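Diaminopropionate ammonia-lyase (PDB 4D9I) catalyses the pyridoxal 5'-phosphate-dependent alpha,beta-elimination of both L- and D-2,3-diaminopropionate to pyruvate and ammonia, working as a homodimer. Local coordinates at residues Lys60-Lys65 against Val371-Thr376; Pro224-Leu229 against Asn252-Ile257. All coordinates share one frame; numbering follows the deposited sequence.

Contact 1 (Lys60-Lys65 against Val371-Thr376); sequences KKILVK and VLVIST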
loop_
_atom_site.group_PDB
_atom_site.type_symbol
_atom_site.label_atom_id
_atom_site.label_comp_id
_atom_site.label_asym_id
_atom_site.label_seq_id
_atom_site.Cartn_x
_atom_site.Cartn_y
_atom_site.Cartn_z
ATOM N N LYS B 60 10.358 4.151 20.018
ATOM C CA LYS B 60 9.228 4.778 20.731
ATOM C C LYS B 60 8.233 5.408 19.732
ATOM O O LYS B 60 7.037 5.161 19.804
ATOM C CB LYS B 60 9.723 5.835 21.734
ATOM C CG LYS B 60 8.647 6.380 22.678
ATOM C CD LYS B 60 9.252 7.260 23.786
ATOM C CE LYS B 60 8.257 7.543 24.910
ATOM N N LYS B 61 8.745 6.231 18.821
ATOM C CA LYS B 61 7.924 6.954 17.859
ATOM C C LYS B 61 8.611 7.095 16.528
ATOM O O LYS B 61 9.845 7.176 16.449
ATOM C CB LYS B 61 7.525 8.342 18.392
ATOM C CG LYS B 61 6.418 8.289 19.459
ATOM C CD LYS B 61 5.253 9.182 19.053
ATOM C CE LYS B 61 3.928 8.743 19.668
ATOM N NZ LYS B 61 2.817 9.265 18.813
ATOM N N ILE B 62 7.804 7.088 15.468
ATOM C CA ILE B 62 8.277 7.404 14.135
ATOM C C ILE B 62 7.301 8.466 13.610
ATOM O O ILE B 62 6.098 8.199 13.512
ATOM C CB ILE B 62 8.325 6.166 13.217
ATOM C CG1 ILE B 62 9.336 5.119 13.738
ATOM C CG2 ILE B 62 8.662 6.543 11.772
ATOM C CD1 ILE B 62 9.343 3.822 12.913
ATOM N N LEU B 63 7.830 9.657 13.312
ATOM C CA LEU B 63 7.030 10.808 12.934
ATOM C C LEU B 63 7.446 11.205 11.534
ATOM O O LEU B 63 8.642 11.440 11.290
ATOM C CB LEU B 63 7.256 11.973 13.896
ATOM C CG LEU B 63 7.031 11.655 15.383
ATOM C CD1 LEU B 63 7.571 12.789 16.229
ATOM C CD2 LEU B 63 5.555 11.388 15.664
ATOM N N VAL B 64 6.490 11.254 10.621
ATOM C CA VAL B 64 6.806 11.564 9.218
ATOM C C VAL B 64 6.189 12.890 8.833
ATOM O O VAL B 64 4.950 13.041 8.796
ATOM C CB VAL B 64 6.317 10.471 8.241
ATOM C CG1 VAL B 64 6.733 10.807 6.793
ATOM C CG2 VAL B 64 6.859 9.106 8.660
ATOM N N LYS B 65 7.059 13.842 8.522
ATOM C CA LYS B 65 6.641 15.102 7.935
ATOM C C LYS B 65 6.295 14.891 6.466
ATOM O O LYS B 65 7.190 14.607 5.634
ATOM C CB LYS B 65 7.767 16.138 8.120
ATOM C CG LYS B 65 7.393 17.587 7.822
ATOM C CD LYS B 65 6.241 18.112 8.677
ATOM C CE LYS B 65 6.095 19.630 8.508
ATOM N NZ LYS B 65 4.779 20.134 8.992
ATOM N N VAL B 371 11.821 9.291 16.325
ATOM C CA VAL B 371 12.531 9.412 15.049
ATOM C C VAL B 371 11.739 10.255 14.043
ATOM O O VAL B 371 10.669 9.861 13.603
ATOM C CB VAL B 371 12.872 8.025 14.471
ATOM C CG1 VAL B 371 13.767 8.147 13.239
ATOM C CG2 VAL B 371 13.557 7.146 15.527
ATOM N N LEU B 372 12.280 11.432 13.728
ATOM C CA LEU B 372 11.703 12.336 12.774
ATOM C C LEU B 372 12.195 11.966 11.381
ATOM O O LEU B 372 13.393 11.869 11.136
ATOM C CB LEU B 372 12.074 13.797 13.126
ATOM C CG LEU B 372 11.689 14.900 12.125
ATOM C CD1 LEU B 372 10.209 14.903 11.820
ATOM C CD2 LEU B 372 12.122 16.262 12.670
ATOM N N VAL B 373 11.254 11.730 10.478
ATOM C CA VAL B 373 11.551 11.389 9.081
ATOM C C VAL B 373 10.884 12.456 8.237
ATOM O O VAL B 373 9.819 12.947 8.611
ATOM C CB VAL B 373 10.989 9.984 8.746
ATOM C CG1 VAL B 373 11.214 9.605 7.295
ATOM C CG2 VAL B 373 11.659 8.937 9.646
ATOM N N ILE B 374 11.518 12.837 7.123
ATOM C CA ILE B 374 10.907 13.761 6.192
ATOM C C ILE B 374 10.544 13.047 4.896
ATOM O O ILE B 374 11.418 12.467 4.236
ATOM C CB ILE B 374 11.824 14.977 5.876
ATOM C CG1 ILE B 374 12.489 15.546 7.141
ATOM C CG2 ILE B 374 11.050 16.014 5.068
ATOM C CD1 ILE B 374 11.574 16.197 8.184
ATOM N N SER B 375 9.258 13.071 4.552
ATOM C CA SER B 375 8.821 12.628 3.246
ATOM C C SER B 375 8.779 13.849 2.353
ATOM O O SER B 375 7.832 14.648 2.388
ATOM C CB SER B 375 7.448 11.957 3.290
ATOM O OG SER B 375 7.209 11.365 2.033
ATOM N N THR B 376 9.822 13.996 1.550
ATOM C CA THR B 376 10.036 15.248 0.793
ATOM C C THR B 376 9.133 15.400 -0.422
ATOM O O THR B 376 8.952 16.519 -0.921
ATOM C CB THR B 376 11.498 15.343 0.331
ATOM O OG1 THR B 376 11.870 14.069 -0.215
ATOM C CG2 THR B 376 12.402 15.694 1.507
#
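Leu63 and Val373 meet through the backbone: Val373 N donates to Leu63 O at 2.8 Å. It is the middle rung of a parallel ladder of five hydrogen bonds. Toward the start of the strands lie the bonds from Val371 N to Lys61 O and from Leu63 N to Val371 O; toward their ends, Lys65 N binds Val373 O and Ser375 N reaches Lys65 O. Val373 O, which accepts the N-H of Lys65, also receives the CA-H of Val64 (CA to O 3.4 Å).

The side chains fill in around this ladder. Ile62, Val64, Val371 and Val373 share one face of the sheet, where Val64 CG1 lies 3.8 Å from Ser375 CB. On the other face Ile374 folds back through two bends (chi1 -44°, chi2 -66°) and lays CD1 alongside Lys65 CB at 3.8 Å, while Leu372 CD1 rests near Leu63 O. Helix 208-220 covers this second face, Met217 touching both Leu63 and Leu372.

In the mixed sheet of this fold type II enzyme the two strands are neighbours, 370-375 lying between 61-66 and 226-230. Farther out, the polar ends are held by other elements. The Lys65 chain bends at chi2 (59°) and carries NZ away from Val371-Thr376 to Glu212, Gln216 and the carbonyl of Thr45, while Lys61 forms a salt bridge with Asp51 and Ser375 OG bonds to Ser336. With its ammonium gripped by an acid, an amide and a carbonyl, the buried Lys65 can probably keep its positive charge; its bonds to Glu212 and Gln216 tie strand 61-66 to helix 208-220, and the one to Thr45 ties it to the residues just before strand 47-49.

Contact 2 (Pro224-Leu229 against Asn252-Ile257); sequences PTHVLL and NLHSII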
loop_
_atom_site.group_PDB
_atom_site.type_symbol
_atom_site.label_atom_id
_atom_site.label_comp_id
_atom_site.label_asym_id
_atom_site.label_seq_id
_atom_site.Cartn_x
_atom_site.Cartn_y
_atom_site.Cartn_z
ATOM N N PRO B 224 12.314 14.917 19.583
ATOM C CA PRO B 224 12.985 13.898 18.777
ATOM C C PRO B 224 14.379 13.542 19.325
ATOM O O PRO B 224 15.135 14.430 19.750
ATOM C CB PRO B 224 13.088 14.560 17.405
ATOM C CG PRO B 224 13.128 16.038 17.683
ATOM C CD PRO B 224 12.455 16.269 19.018
ATOM N N THR B 225 14.707 12.254 19.308
ATOM C CA THR B 225 16.068 11.809 19.574
ATOM C C THR B 225 16.884 11.707 18.278
ATOM O O THR B 225 18.116 11.852 18.308
ATOM C CB THR B 225 16.073 10.418 20.245
ATOM O OG1 THR B 225 15.299 9.521 19.443
ATOM C CG2 THR B 225 15.485 10.490 21.653
ATOM N N HIS B 226 16.198 11.432 17.164
ATOM C CA HIS B 226 16.826 11.211 15.854
ATOM C C HIS B 226 16.165 11.999 14.765
ATOM O O HIS B 226 14.985 12.331 14.873
ATOM C CB HIS B 226 16.727 9.732 15.454
ATOM C CG HIS B 226 17.482 8.808 16.363
ATOM N ND1 HIS B 226 17.096 8.570 17.628
ATOM C CD2 HIS B 226 18.642 8.069 16.161
ATOM C CE1 HIS B 226 17.963 7.717 18.222
ATOM N NE2 HIS B 226 18.919 7.418 17.327
ATOM N N VAL B 227 16.925 12.288 13.703
ATOM C CA VAL B 227 16.352 12.738 12.433
ATOM C C VAL B 227 17.104 12.091 11.262
ATOM O O VAL B 227 18.348 12.023 11.257
ATOM C CB VAL B 227 16.272 14.284 12.319
ATOM C CG1 VAL B 227 17.654 14.937 12.362
ATOM C CG2 VAL B 227 15.505 14.704 11.064
ATOM N N LEU B 228 16.335 11.553 10.317
ATOM C CA LEU B 228 16.886 11.044 9.081
ATOM C C LEU B 228 16.610 12.060 7.992
ATOM O O LEU B 228 15.464 12.485 7.792
ATOM C CB LEU B 228 16.319 9.661 8.726
ATOM C CG LEU B 228 17.107 8.517 9.409
ATOM C CD1 LEU B 228 16.744 8.416 10.887
ATOM C CD2 LEU B 228 16.887 7.163 8.731
ATOM N N LEU B 229 17.665 12.455 7.299
ATOM C CA LEU B 229 17.552 13.464 6.271
ATOM C C LEU B 229 18.184 12.949 4.979
ATOM O O LEU B 229 19.403 12.753 4.907
ATOM C CB LEU B 229 18.231 14.775 6.749
ATOM C CG LEU B 229 17.601 15.500 7.955
ATOM C CD1 LEU B 229 18.513 16.630 8.459
ATOM C CD2 LEU B 229 16.220 16.047 7.590
ATOM N N ASN B 252 22.509 16.616 21.290
ATOM C CA ASN B 252 21.298 15.836 21.649
ATOM C C ASN B 252 20.413 15.420 20.485
ATOM O O ASN B 252 19.274 14.978 20.677
ATOM C CB ASN B 252 20.432 16.554 22.679
ATOM C CG ASN B 252 21.223 17.076 23.833
ATOM O OD1 ASN B 252 21.136 18.260 24.157
ATOM N ND2 ASN B 252 22.023 16.216 24.450
ATOM N N LEU B 253 20.928 15.553 19.277
ATOM C CA LEU B 253 20.170 15.103 18.127
ATOM C C LEU B 253 20.999 14.154 17.279
ATOM O O LEU B 253 22.050 14.519 16.739
ATOM C CB LEU B 253 19.630 16.288 17.314
ATOM C CG LEU B 253 18.692 16.009 16.128
ATOM C CD1 LEU B 253 17.521 15.082 16.474
ATOM C CD2 LEU B 253 18.185 17.323 15.550
ATOM N N HIS B 254 20.522 12.923 17.176
ATOM C CA HIS B 254 21.230 11.926 16.399
ATOM C C HIS B 254 20.758 12.018 14.976
ATOM O O HIS B 254 19.722 11.471 14.617
ATOM C CB HIS B 254 21.035 10.526 16.979
ATOM C CG HIS B 254 21.927 9.486 16.347
ATOM N ND1 HIS B 254 22.709 8.677 17.069
ATOM C CD2 HIS B 254 22.144 9.153 15.003
ATOM C CE1 HIS B 254 23.391 7.858 16.244
ATOM N NE2 HIS B 254 23.058 8.163 14.980
ATOM N N SER B 255 21.505 12.763 14.169
ATOM C CA SER B 255 21.102 13.024 12.802
ATOM C C SER B 255 21.807 12.080 11.857
ATOM O O SER B 255 23.019 11.872 11.948
ATOM C CB SER B 255 21.401 14.484 12.411
ATOM O OG SER B 255 22.765 14.788 12.615
ATOM N N ILE B 256 21.037 11.549 10.921
ATOM C CA ILE B 256 21.522 10.584 9.967
ATOM C C ILE B 256 21.193 11.099 8.566
ATOM O O ILE B 256 20.030 11.280 8.226
ATOM C CB ILE B 256 20.861 9.193 10.180
ATOM C CG1 ILE B 256 21.143 8.664 11.597
ATOM C CG2 ILE B 256 21.405 8.203 9.181
ATOM C CD1 ILE B 256 20.084 7.700 12.108
ATOM N N ILE B 257 22.233 11.301 7.768
ATOM C CA ILE B 257 22.113 11.751 6.375
ATOM C C ILE B 257 22.064 10.507 5.491
ATOM O O ILE B 257 22.876 9.578 5.657
ATOM C CB ILE B 257 23.320 12.629 5.991
ATOM C CG1 ILE B 257 23.625 13.650 7.104
ATOM C CG2 ILE B 257 23.101 13.314 4.641
ATOM C CD1 ILE B 257 22.448 14.517 7.536
HETATM O O HOH W 1 16.697 15.994 21.000
#
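Ile256 N donates to Val227 O at 2.8 Å, one of four backbone bonds that pair the strands in parallel. Before it in the ladder His254 N binds Thr225 O and Val227 N binds His254 O; after it Leu229 N binds Ile256 O. A water donates to both Pro224 O and Asn252 O, linking the carbonyls just ahead of the ladder.

The strands belong to a beta-alpha-beta crossover in which helix 235-248 carries the chain from one to its neighbour; Leu241 of that helix covers Leu229 and Ser255.

On the other face, His254 CB sits over the His226 ring in a CH-pi contact, 3.9 Å from its centroid. With CG of His254 anti to the backbone N (chi1 -171°), the two imidazoles lie alongside each other, near parallel (24°) but slid apart, so they barely overlap. Thr225 OG1 lies in the His226 ring plane and bonds its ND1 at 2.7 Å, which helps to set the ring's rotation; OG1 also accepts Val370 N. His254 NE2 is held by Gln308. Beyond the rings, Leu228 and Ile256 run side by side, their CD1 atoms 3.6 Å apart. On the face of Val227 and Ser255, Leu253 CD2 packs on Val227 CG1.

In the fold
Both contacts are parallel strand pairings in one mixed sheet of this fold type II enzyme, and they are joined directly: strand 370-375 of contact 1 neighbours strand 226-230 of contact 2, with probable hydrogen bonds from Leu372 N to His226 O and from Leu228 N to Leu372 O. Contact 1 closes a span of 305 residues, whereas contact 2 joins the two strands of a local crossover. Each is largely buried, though contact 2 runs out to an exposed end at Asn252. Aliphatic packing marks contact 1, with its charges paired outside the two strands; contact 2 adds a pair of offset, barely overlapping histidine rings and a bridging water.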